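PDB 2GVK: heme peroxidase from Bacteroides thetaiotaomicron, which probably uses heme and hydrogen peroxide to oxidise dyes and other substrates, as a member of the dye-decolorizing peroxidase family. Local coordinates for residues S93-E98 / M276-F281; V103-D108 / T300-F305; S186-Q191 / Y262-A267. One frame throughout, in Å; residues are numbered along the deposited sequence. Where two conformers were deposited one is given.

In the fold
From the N terminus, the chain first runs through 93-98 and 103-108, on either side of short strand 101-102. Both find partners much later in the chain, in helix 270-281 and strand 296-306. Contact 3 closes first: strand 186-195 pairs with strand 258-267. Helix 270-281 follows and returns to 93-98 in contact 1. Strand 296-306 then meets 103-108 in contact 2. Contact 3 is nested inside the loops of both other contacts, while contacts 1 and 2 cross. Contacts 2 and 3 share the large antiparallel sheet, where strands 296-306 and 186-195 are neighbours. Helix 270-281 packs on the sheet at contact 3 through Leu277 and Met276. Contacts 1 and 2 join the N-terminal and C-terminal Dyp-type family regions.

Contact 1: residues S93-E98 / M276-F281; sequences SEIKGE and MLENMF
Leu277 meets Ile95 through its CB, which lies 3.6 Å from CD1 at the tip of the isoleucine. The two side chains cross at about a right angle. CG1 of Ile95 is anti to the carbonyl carbon (chi1 -63°), and chi2 of 168° extends the chain from there. CD1 thus reaches Leu277, and CG2, the other branch, is left for Phe281. The rest of Leu277 turns to strand 186-195, where it packs on Phe189 and Gln191.

Glu278 comes next and touches the same methyl with its backbone N and CG. Its backbone N is 4.1 Å from Ile95 CD1, and its CG is 4.3 Å from that atom. The carboxylate makes a long, weak ion pair with Arg274, one turn back in the helix. Arg274 also donates a hydrogen bond to the backbone O of Ser93, so it links the helix to the start of 93-98.

The contact places the last turns of helix 270-281 against the two-stranded antiparallel sheet of strands 95-96 and 101-102. The helix joins strands 258-267 and 296-306, which run parallel with the antiparallel strand 186-195 between them. This is a split beta-alpha-beta crossover, as in the ferredoxin-like (dimeric alpha-beta barrel) fold of DyP peroxidases. Ile95 is paired through its backbone with Ala102. Its side chain reaches from this small sheet to the helix and also touches Ile282.

Phe281 ends the walk. Its CB is 4.0 Å from Ile95 CG2, and again the two side chains cross at about a right angle. The ring continues past the isoleucine to Ala102 and Tyr193. The backbone also approaches here: Gly97 CA lies 3.5 Å from Phe281 O, in a CA-H...O contact with an angle of 159° at the hydrogen. With no side chain on Gly97, the carbonyl can come this close.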
loop_
_atom_site.group_PDB
_atom_site.type_symbol
_atom_site.label_atom_id
_atom_site.label_comp_id
_atom_site.label_asym_id
_atom_site.label_seq_id
_atom_site.Cartn_x
_atom_site.Cartn_y
_atom_site.Cartn_z
ATOM N N SER A 93 -44.065 5.757 7.761
ATOM C CA SER A 93 -45.224 6.480 7.247
ATOM C C SER A 93 -44.760 7.587 6.317
ATOM O O SER A 93 -43.989 8.440 6.704
ATOM C CB SER A 93 -46.043 7.078 8.396
ATOM O OG SER A 93 -46.752 6.080 9.107
ATOM N N GLU A 94 -45.209 7.544 5.085
ATOM C CA GLU A 94 -44.838 8.538 4.096
ATOM C C GLU A 94 -44.964 9.978 4.654
ATOM O O GLU A 94 -45.942 10.308 5.348
ATOM C CB GLU A 94 -45.723 8.371 2.898
ATOM C CG GLU A 94 -45.532 9.344 1.826
ATOM C CD GLU A 94 -46.630 9.241 0.783
ATOM O OE1 GLU A 94 -47.777 9.604 1.094
ATOM O OE2 GLU A 94 -46.350 8.774 -0.326
ATOM N N ILE A 95 -43.965 10.814 4.360
ATOM C CA ILE A 95 -43.994 12.221 4.748
ATOM C C ILE A 95 -44.226 13.065 3.516
ATOM O O ILE A 95 -43.373 13.154 2.633
ATOM C CB ILE A 95 -42.700 12.657 5.441
ATOM C CG1 ILE A 95 -42.514 11.877 6.756
ATOM C CG2 ILE A 95 -42.718 14.176 5.706
ATOM C CD1 ILE A 95 -41.128 12.015 7.378
ATOM N N LYS A 96 -45.419 13.634 3.425
ATOM C CA LYS A 96 -45.814 14.375 2.267
ATOM C C LYS A 96 -45.835 15.872 2.589
ATOM O O LYS A 96 -46.618 16.337 3.438
ATOM C CB LYS A 96 -47.198 13.894 1.788
ATOM C CG LYS A 96 -47.637 14.467 0.441
ATOM C CD LYS A 96 -48.973 13.854 -0.022
ATOM N N GLY A 97 -44.931 16.608 1.970
ATOM C CA GLY A 97 -44.879 18.054 2.123
ATOM C C GLY A 97 -45.720 18.727 1.056
ATOM O O GLY A 97 -46.388 18.058 0.263
ATOM N N GLU A 98 -45.661 20.046 1.003
ATOM C CA GLU A 98 -46.432 20.781 0.019
ATOM C C GLU A 98 -45.892 20.527 -1.379
ATOM O O GLU A 98 -46.633 20.547 -2.337
ATOM C CB GLU A 98 -46.433 22.292 0.337
ATOM C CG GLU A 98 -47.118 23.165 -0.763
ATOM C CD GLU A 98 -47.783 24.465 -0.201
ATOM O OE1 GLU A 98 -48.860 24.350 0.454
ATOM O OE2 GLU A 98 -47.274 25.592 -0.507
HETATM N N MSE A 276 -35.435 14.599 11.169
HETATM C CA MSE A 276 -34.602 15.077 10.066
HETATM C C MSE A 276 -35.419 15.092 8.769
HETATM O O MSE A 276 -35.433 16.077 8.037
HETATM C CB MSE A 276 -33.376 14.169 9.918
HETATM C CG MSE A 276 -32.433 14.555 8.817
HETATM SE SE MSE A 276 -31.161 13.130 8.422
HETATM C CE MSE A 276 -32.362 11.966 7.358
ATOM N N LEU A 277 -36.113 13.986 8.503
ATOM C CA LEU A 277 -36.943 13.883 7.319
ATOM C C LEU A 277 -38.071 14.917 7.325
ATOM O O LEU A 277 -38.403 15.476 6.280
ATOM C CB LEU A 277 -37.524 12.478 7.187
ATOM C CG LEU A 277 -36.522 11.373 6.880
ATOM C CD1 LEU A 277 -37.162 10.014 7.099
ATOM C CD2 LEU A 277 -36.001 11.484 5.470
ATOM N N GLU A 278 -38.692 15.130 8.481
ATOM C CA GLU A 278 -39.726 16.194 8.595
ATOM C C GLU A 278 -39.117 17.559 8.227
ATOM O O GLU A 278 -39.701 18.320 7.438
ATOM C CB GLU A 278 -40.298 16.246 9.988
ATOM C CG GLU A 278 -41.213 15.080 10.341
ATOM C CD GLU A 278 -41.653 15.106 11.818
ATOM O OE1 GLU A 278 -41.251 16.047 12.555
ATOM O OE2 GLU A 278 -42.379 14.172 12.248
ATOM N N ASN A 279 -37.948 17.867 8.793
ATOM C CA ASN A 279 -37.270 19.124 8.494
ATOM C C ASN A 279 -37.001 19.280 6.990
ATOM O O ASN A 279 -37.047 20.383 6.458
ATOM C CB ASN A 279 -35.943 19.228 9.255
ATOM C CG ASN A 279 -36.123 19.594 10.717
ATOM O OD1 ASN A 279 -37.240 19.630 11.239
ATOM N ND2 ASN A 279 -35.017 19.852 11.389
HETATM N N MSE A 280 -36.651 18.179 6.329
HETATM C CA MSE A 280 -36.315 18.218 4.909
HETATM C C MSE A 280 -37.533 18.376 4.033
HETATM O O MSE A 280 -37.566 19.255 3.142
HETATM C CB MSE A 280 -35.591 16.940 4.500
HETATM C CG MSE A 280 -34.211 16.809 5.075
HETATM SE SE MSE A 280 -33.505 15.034 4.732
HETATM C CE MSE A 280 -33.431 15.145 2.704
ATOM N N PHE A 281 -38.543 17.545 4.269
ATOM C CA PHE A 281 -39.667 17.425 3.326
ATOM C C PHE A 281 -40.835 18.337 3.647
ATOM O O PHE A 281 -41.538 18.770 2.744
ATOM C CB PHE A 281 -40.125 15.962 3.231
ATOM C CG PHE A 281 -39.157 15.080 2.477
ATOM C CD1 PHE A 281 -38.038 14.540 3.118
ATOM C CD2 PHE A 281 -39.328 14.848 1.124
ATOM C CE1 PHE A 281 -37.143 13.768 2.426
ATOM C CE2 PHE A 281 -38.451 14.067 0.428
ATOM C CZ PHE A 281 -37.332 13.545 1.066
#

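Contact 2: residues V103-D108 / T300-F305; sequences VSTPGD and TGTLFF. With EDO (1,2-ethanediol), chain G; EDO (1,2-ethanediol), chain I.
Val103 lays CG2 against the backbone of Thr300, 3.7 Å from Thr300 N. Its carbonyl O and Thr300 O each accept a hydrogen bond from one bridging water. Ser104 adds a CA-H...O contact to Gly301 O.

Thr105 carries the polar centre. Its N donates to Gly301 O at 2.8 Å, nearly straight at 171°. With chi1 at 59°, OG1 sits between the backbone N and the carbonyl carbon. There it accepts Gly301 N at 2.9 Å and donates to O2 of an ethanediol. Thr105 O receives Thr302 OG1 at 2.9 Å, from above the carbonyl plane. O1 of the same diol donates to Thr302 OG1, and O2 donates to Pro106 O. The diol, probably from the crystallisation liquor, thus bridges the two segments.

Gly107 O lies 3.6 Å from Phe304 CE2. Asp108 C meets the edge of that ring.

This irregular loop lies along strand 296-306, held by one backbone bond and two threonine hydroxyls. It joins the N-terminal and C-terminal family regions, then enters the large sheet as strand 109-115. Asp108 OD2 accepts a hydrogen bond from Leu32 N of strand 24-32. Thr302 and Phe304 pair with Val190 and Val188 of strand 186-195.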
loop_
_atom_site.group_PDB
_atom_site.type_symbol
_atom_site.label_atom_id
_atom_site.label_comp_id
_atom_site.label_asym_id
_atom_site.label_seq_id
_atom_site.Cartn_x
_atom_site.Cartn_y
_atom_site.Cartn_z
ATOM N N VAL A 103 -41.307 9.045 0.191
ATOM C CA VAL A 103 -42.130 7.872 -0.032
ATOM C C VAL A 103 -41.753 6.714 0.904
ATOM O O VAL A 103 -40.646 6.650 1.419
ATOM C CB VAL A 103 -42.028 7.380 -1.512
ATOM C CG1 VAL A 103 -42.582 8.452 -2.488
ATOM C CG2 VAL A 103 -40.579 6.994 -1.870
ATOM N N SER A 104 -42.724 5.833 1.140
ATOM C CA SER A 104 -42.516 4.637 1.906
ATOM C C SER A 104 -42.738 3.447 0.980
ATOM O O SER A 104 -43.835 3.284 0.416
ATOM C CB SER A 104 -43.489 4.583 3.065
ATOM O OG SER A 104 -43.341 3.375 3.806
ATOM N N THR A 105 -41.705 2.636 0.799
ATOM C CA THR A 105 -41.724 1.577 -0.187
ATOM C C THR A 105 -41.317 0.234 0.465
ATOM O O THR A 105 -40.781 0.213 1.562
ATOM C CB THR A 105 -40.792 1.924 -1.363
ATOM O OG1 THR A 105 -39.446 2.102 -0.877
ATOM C CG2 THR A 105 -41.245 3.221 -2.036
ATOM N N PRO A 106 -41.613 -0.883 -0.198
ATOM C CA PRO A 106 -41.437 -2.202 0.424
ATOM C C PRO A 106 -40.001 -2.637 0.688
ATOM O O PRO A 106 -39.057 -2.150 0.061
ATOM C CB PRO A 106 -42.106 -3.161 -0.598
ATOM C CG PRO A 106 -42.994 -2.278 -1.415
ATOM C CD PRO A 106 -42.249 -0.992 -1.517
ATOM N N GLY A 107 -39.860 -3.597 1.597
ATOM C CA GLY A 107 -38.578 -4.223 1.855
ATOM C C GLY A 107 -38.642 -4.996 3.142
ATOM O O GLY A 107 -39.053 -4.461 4.161
ATOM N N ASP A 108 -38.259 -6.274 3.091
ATOM C CA ASP A 108 -38.333 -7.153 4.268
ATOM C C ASP A 108 -36.964 -7.395 4.885
ATOM O O ASP A 108 -36.844 -7.496 6.099
ATOM C CB ASP A 108 -38.956 -8.486 3.898
ATOM C CG ASP A 108 -40.454 -8.377 3.550
ATOM O OD1 ASP A 108 -41.146 -7.464 4.074
ATOM O OD2 ASP A 108 -40.953 -9.250 2.790
ATOM N N THR A 300 -37.340 5.633 -3.104
ATOM C CA THR A 300 -37.599 4.559 -2.118
ATOM C C THR A 300 -37.470 5.116 -0.719
ATOM O O THR A 300 -36.929 6.228 -0.516
ATOM C CB THR A 300 -36.602 3.354 -2.238
ATOM O OG1 THR A 300 -35.287 3.793 -1.951
ATOM C CG2 THR A 300 -36.640 2.725 -3.616
ATOM N N GLY A 301 -37.998 4.385 0.240
ATOM C CA GLY A 301 -37.900 4.750 1.644
ATOM C C GLY A 301 -38.370 3.619 2.506
ATOM O O GLY A 301 -39.521 3.231 2.440
ATOM N N THR A 302 -37.456 3.041 3.280
ATOM C CA THR A 302 -37.782 1.870 4.093
ATOM C C THR A 302 -36.981 1.845 5.392
ATOM O O THR A 302 -35.765 2.130 5.407
ATOM C CB THR A 302 -37.504 0.550 3.317
ATOM O OG1 THR A 302 -37.984 0.669 1.969
ATOM C CG2 THR A 302 -38.179 -0.609 3.987
ATOM N N LEU A 303 -37.670 1.476 6.478
ATOM C CA LEU A 303 -37.043 1.288 7.788
ATOM C C LEU A 303 -36.760 -0.195 8.059
ATOM O O LEU A 303 -37.616 -1.059 7.837
ATOM C CB LEU A 303 -37.950 1.845 8.909
ATOM C CG LEU A 303 -37.499 1.602 10.349
ATOM C CD1 LEU A 303 -36.211 2.307 10.644
ATOM C CD2 LEU A 303 -38.587 2.050 11.336
ATOM N N PHE A 304 -35.576 -0.467 8.574
ATOM C CA PHE A 304 -35.205 -1.811 9.019
ATOM C C PHE A 304 -34.607 -1.769 10.426
ATOM O O PHE A 304 -34.000 -0.785 10.825
ATOM C CB PHE A 304 -34.167 -2.464 8.068
ATOM C CG PHE A 304 -34.596 -2.526 6.615
ATOM C CD1 PHE A 304 -34.381 -1.442 5.757
ATOM C CD2 PHE A 304 -35.137 -3.683 6.090
ATOM C CE1 PHE A 304 -34.717 -1.525 4.405
ATOM C CE2 PHE A 304 -35.539 -3.737 4.742
ATOM C CZ PHE A 304 -35.327 -2.652 3.912
ATOM N N PHE A 305 -34.763 -2.865 11.134
ATOM C CA PHE A 305 -34.139 -3.074 12.410
ATOM C C PHE A 305 -32.947 -4.009 12.255
ATOM O O PHE A 305 -33.076 -5.132 11.744
ATOM C CB PHE A 305 -35.145 -3.660 13.432
ATOM C CG PHE A 305 -34.511 -4.100 14.705
ATOM C CD1 PHE A 305 -33.856 -3.192 15.517
ATOM C CD2 PHE A 305 -34.564 -5.426 15.098
ATOM C CE1 PHE A 305 -33.247 -3.601 16.699
ATOM C CE2 PHE A 305 -33.958 -5.843 16.289
ATOM C CZ PHE A 305 -33.310 -4.934 17.084
HETATM C C1 EDO G . -36.183 -0.328 -0.297
HETATM O O1 EDO G . -36.123 1.017 0.114
HETATM C C2 EDO G . -36.848 -0.439 -1.694
HETATM O O2 EDO G . -38.294 -0.273 -1.607
HETATM C C1 EDO I . -43.290 -3.325 5.704
HETATM O O1 EDO I . -43.209 -3.246 7.128
HETATM C C2 EDO I . -42.138 -2.539 5.022
HETATM O O2 EDO I . -40.855 -3.052 5.444
HETATM O O HOH W 1 -38.338 8.219 0.726
#

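Contact 3: residues S186-Q191 / Y262-A267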
loop_
_atom_site.group_PDB
_atom_site.type_symbol
_atom_site.label_atom_id
_atom_site.label_comp_id
_atom_site.label_asym_id
_atom_site.label_seq_id
_atom_site.Cartn_x
_atom_site.Cartn_y
_atom_site.Cartn_z
ATOM N N SER A 186 -29.957 -1.389 16.101
ATOM C CA SER A 186 -29.970 -0.092 15.436
ATOM C C SER A 186 -31.168 0.019 14.499
ATOM O O SER A 186 -31.636 -0.982 13.964
ATOM C CB SER A 186 -28.668 0.094 14.628
ATOM O OG SER A 186 -28.628 1.365 13.985
ATOM N N TYR A 187 -31.657 1.240 14.313
ATOM C CA TYR A 187 -32.664 1.537 13.308
ATOM C C TYR A 187 -31.983 2.097 12.105
ATOM O O TYR A 187 -31.336 3.163 12.190
ATOM C CB TYR A 187 -33.684 2.567 13.834
ATOM C CG TYR A 187 -34.502 2.074 15.001
ATOM C CD1 TYR A 187 -35.591 1.260 14.800
ATOM C CD2 TYR A 187 -34.200 2.466 16.314
ATOM C CE1 TYR A 187 -36.355 0.797 15.883
ATOM C CE2 TYR A 187 -34.964 2.039 17.384
ATOM C CZ TYR A 187 -36.014 1.174 17.169
ATOM O OH TYR A 187 -36.798 0.750 18.235
ATOM N N VAL A 188 -32.126 1.421 10.964
ATOM C CA VAL A 188 -31.526 1.899 9.728
ATOM C C VAL A 188 -32.581 2.257 8.702
ATOM O O VAL A 188 -33.548 1.535 8.501
ATOM C CB VAL A 188 -30.474 0.860 9.133
ATOM C CG1 VAL A 188 -31.140 -0.390 8.717
ATOM C CG2 VAL A 188 -29.719 1.468 7.985
ATOM N N PHE A 189 -32.413 3.422 8.100
ATOM C CA PHE A 189 -33.341 3.905 7.121
ATOM C C PHE A 189 -32.608 4.117 5.809
ATOM O O PHE A 189 -31.517 4.649 5.796
ATOM C CB PHE A 189 -33.988 5.219 7.608
ATOM C CG PHE A 189 -35.128 5.681 6.763
ATOM C CD1 PHE A 189 -36.326 5.024 6.791
ATOM C CD2 PHE A 189 -35.001 6.814 5.953
ATOM C CE1 PHE A 189 -37.365 5.440 6.007
ATOM C CE2 PHE A 189 -36.060 7.244 5.181
ATOM C CZ PHE A 189 -37.224 6.572 5.209
ATOM N N VAL A 190 -33.186 3.622 4.715
ATOM C CA VAL A 190 -32.596 3.786 3.411
ATOM C C VAL A 190 -33.536 4.549 2.458
ATOM O O VAL A 190 -34.774 4.410 2.519
ATOM C CB VAL A 190 -32.216 2.413 2.766
ATOM C CG1 VAL A 190 -31.136 1.710 3.591
ATOM C CG2 VAL A 190 -33.444 1.545 2.590
ATOM N N GLN A 191 -32.927 5.400 1.612
ATOM C CA GLN A 191 -33.625 6.069 0.515
ATOM C C GLN A 191 -32.737 6.144 -0.679
ATOM O O GLN A 191 -31.600 6.614 -0.571
ATOM C CB GLN A 191 -33.990 7.510 0.873
ATOM C CG GLN A 191 -34.922 7.695 1.957
ATOM C CD GLN A 191 -35.100 9.165 2.285
ATOM O OE1 GLN A 191 -34.162 9.821 2.751
ATOM N NE2 GLN A 191 -36.309 9.699 2.033
ATOM N N TYR A 262 -27.485 6.908 -2.679
ATOM C CA TYR A 262 -28.146 5.948 -1.834
ATOM C C TYR A 262 -27.915 6.361 -0.390
ATOM O O TYR A 262 -26.805 6.256 0.130
ATOM C CB TYR A 262 -27.609 4.519 -2.100
ATOM C CG TYR A 262 -28.563 3.411 -1.668
ATOM C CD1 TYR A 262 -28.746 3.120 -0.318
ATOM C CD2 TYR A 262 -29.303 2.680 -2.603
ATOM C CE1 TYR A 262 -29.626 2.162 0.087
ATOM C CE2 TYR A 262 -30.192 1.696 -2.194
ATOM C CZ TYR A 262 -30.357 1.462 -0.833
ATOM O OH TYR A 262 -31.226 0.477 -0.388
ATOM N N PHE A 263 -28.949 6.940 0.211
ATOM C CA PHE A 263 -28.900 7.342 1.596
ATOM C C PHE A 263 -29.102 6.161 2.494
ATOM O O PHE A 263 -30.042 5.364 2.301
ATOM C CB PHE A 263 -29.989 8.379 1.893
ATOM C CG PHE A 263 -30.140 8.679 3.349
ATOM C CD1 PHE A 263 -29.286 9.546 3.970
ATOM C CD2 PHE A 263 -31.071 8.019 4.113
ATOM C CE1 PHE A 263 -29.386 9.792 5.376
ATOM C CE2 PHE A 263 -31.168 8.268 5.510
ATOM C CZ PHE A 263 -30.332 9.166 6.106
ATOM N N ILE A 264 -28.237 6.031 3.499
ATOM C CA ILE A 264 -28.435 5.055 4.538
ATOM C C ILE A 264 -28.017 5.690 5.875
ATOM O O ILE A 264 -26.940 6.263 5.992
ATOM C CB ILE A 264 -27.657 3.739 4.245
ATOM C CG1 ILE A 264 -27.911 2.714 5.325
ATOM C CG2 ILE A 264 -26.152 4.017 4.083
ATOM C CD1 ILE A 264 -27.576 1.329 4.921
ATOM N N GLY A 265 -28.918 5.641 6.847
ATOM C CA GLY A 265 -28.713 6.277 8.136
ATOM C C GLY A 265 -29.026 5.331 9.267
ATOM O O GLY A 265 -30.142 4.788 9.344
ATOM N N TYR A 266 -28.021 5.072 10.096
ATOM C CA TYR A 266 -28.157 4.237 11.283
ATOM C C TYR A 266 -28.386 5.108 12.520
ATOM O O TYR A 266 -27.651 6.114 12.759
ATOM C CB TYR A 266 -26.892 3.411 11.496
ATOM C CG TYR A 266 -26.627 2.356 10.452
ATOM C CD1 TYR A 266 -27.134 1.077 10.597
ATOM C CD2 TYR A 266 -25.832 2.620 9.351
ATOM C CE1 TYR A 266 -26.888 0.086 9.666
ATOM C CE2 TYR A 266 -25.573 1.621 8.385
ATOM C CZ TYR A 266 -26.084 0.352 8.567
ATOM O OH TYR A 266 -25.823 -0.663 7.651
ATOM N N ALA A 267 -29.367 4.722 13.345
ATOM C CA ALA A 267 -29.753 5.546 14.509
ATOM C C ALA A 267 -30.110 4.714 15.708
ATOM O O ALA A 267 -30.815 3.698 15.591
ATOM C CB ALA A 267 -30.914 6.425 14.159
#
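Tyr187 and Ala267 form the first of three antiparallel hydrogen-bonded pairs, followed by Phe189 with Gly265 and Gln191 with Phe263. Each pair exchanges two backbone bonds. Tyr187 N donates to Ala267 O at 2.9 Å and 165°. Gly265 N approaches Phe189 O in the carbonyl plane, at 3.0 Å. Between them, Val188 with Tyr266 and Val190 with Ile264 are non-hydrogen-bonded pairs. Here CA-H...O contacts add to the pairing, as from Val188 CA to Gly265 O at 3.2 Å.

Apolar packing joins the side chains of Val188, Val190, Ile264 and Tyr266 on one face. In Val188, chi1 of 65° puts CG1 between the backbone N and the carbonyl carbon. Val188 CG2 is left anti to the N, tight against Ile264 CG1 at 3.4 Å. Val190 CG1 lies 3.8 Å from Ile264 CG1.

Aromatic contacts occur on both faces. Val188 CG2 makes a CH-pi contact over the Tyr266 ring, 3.7 Å from the centroid. Opposite, Phe263 CE2 reaches the edge of the Phe189 ring, 4.1 Å from Phe189 CD2. Gly265 leaves room for the Phe263 ring.

Tyr266 OH is hydrogen-bonded to Thr68 OG1 of strand 66-72 and His112 ND1 of strand 109-115, farther along the same sheet. Strand 186-195 lies between 258-267 and 296-306 in the large antiparallel sheet, and strand 245-253 flanks 258-267. Helix 270-281 covers the Phe189 and Phe263 face through Leu277 and Met276.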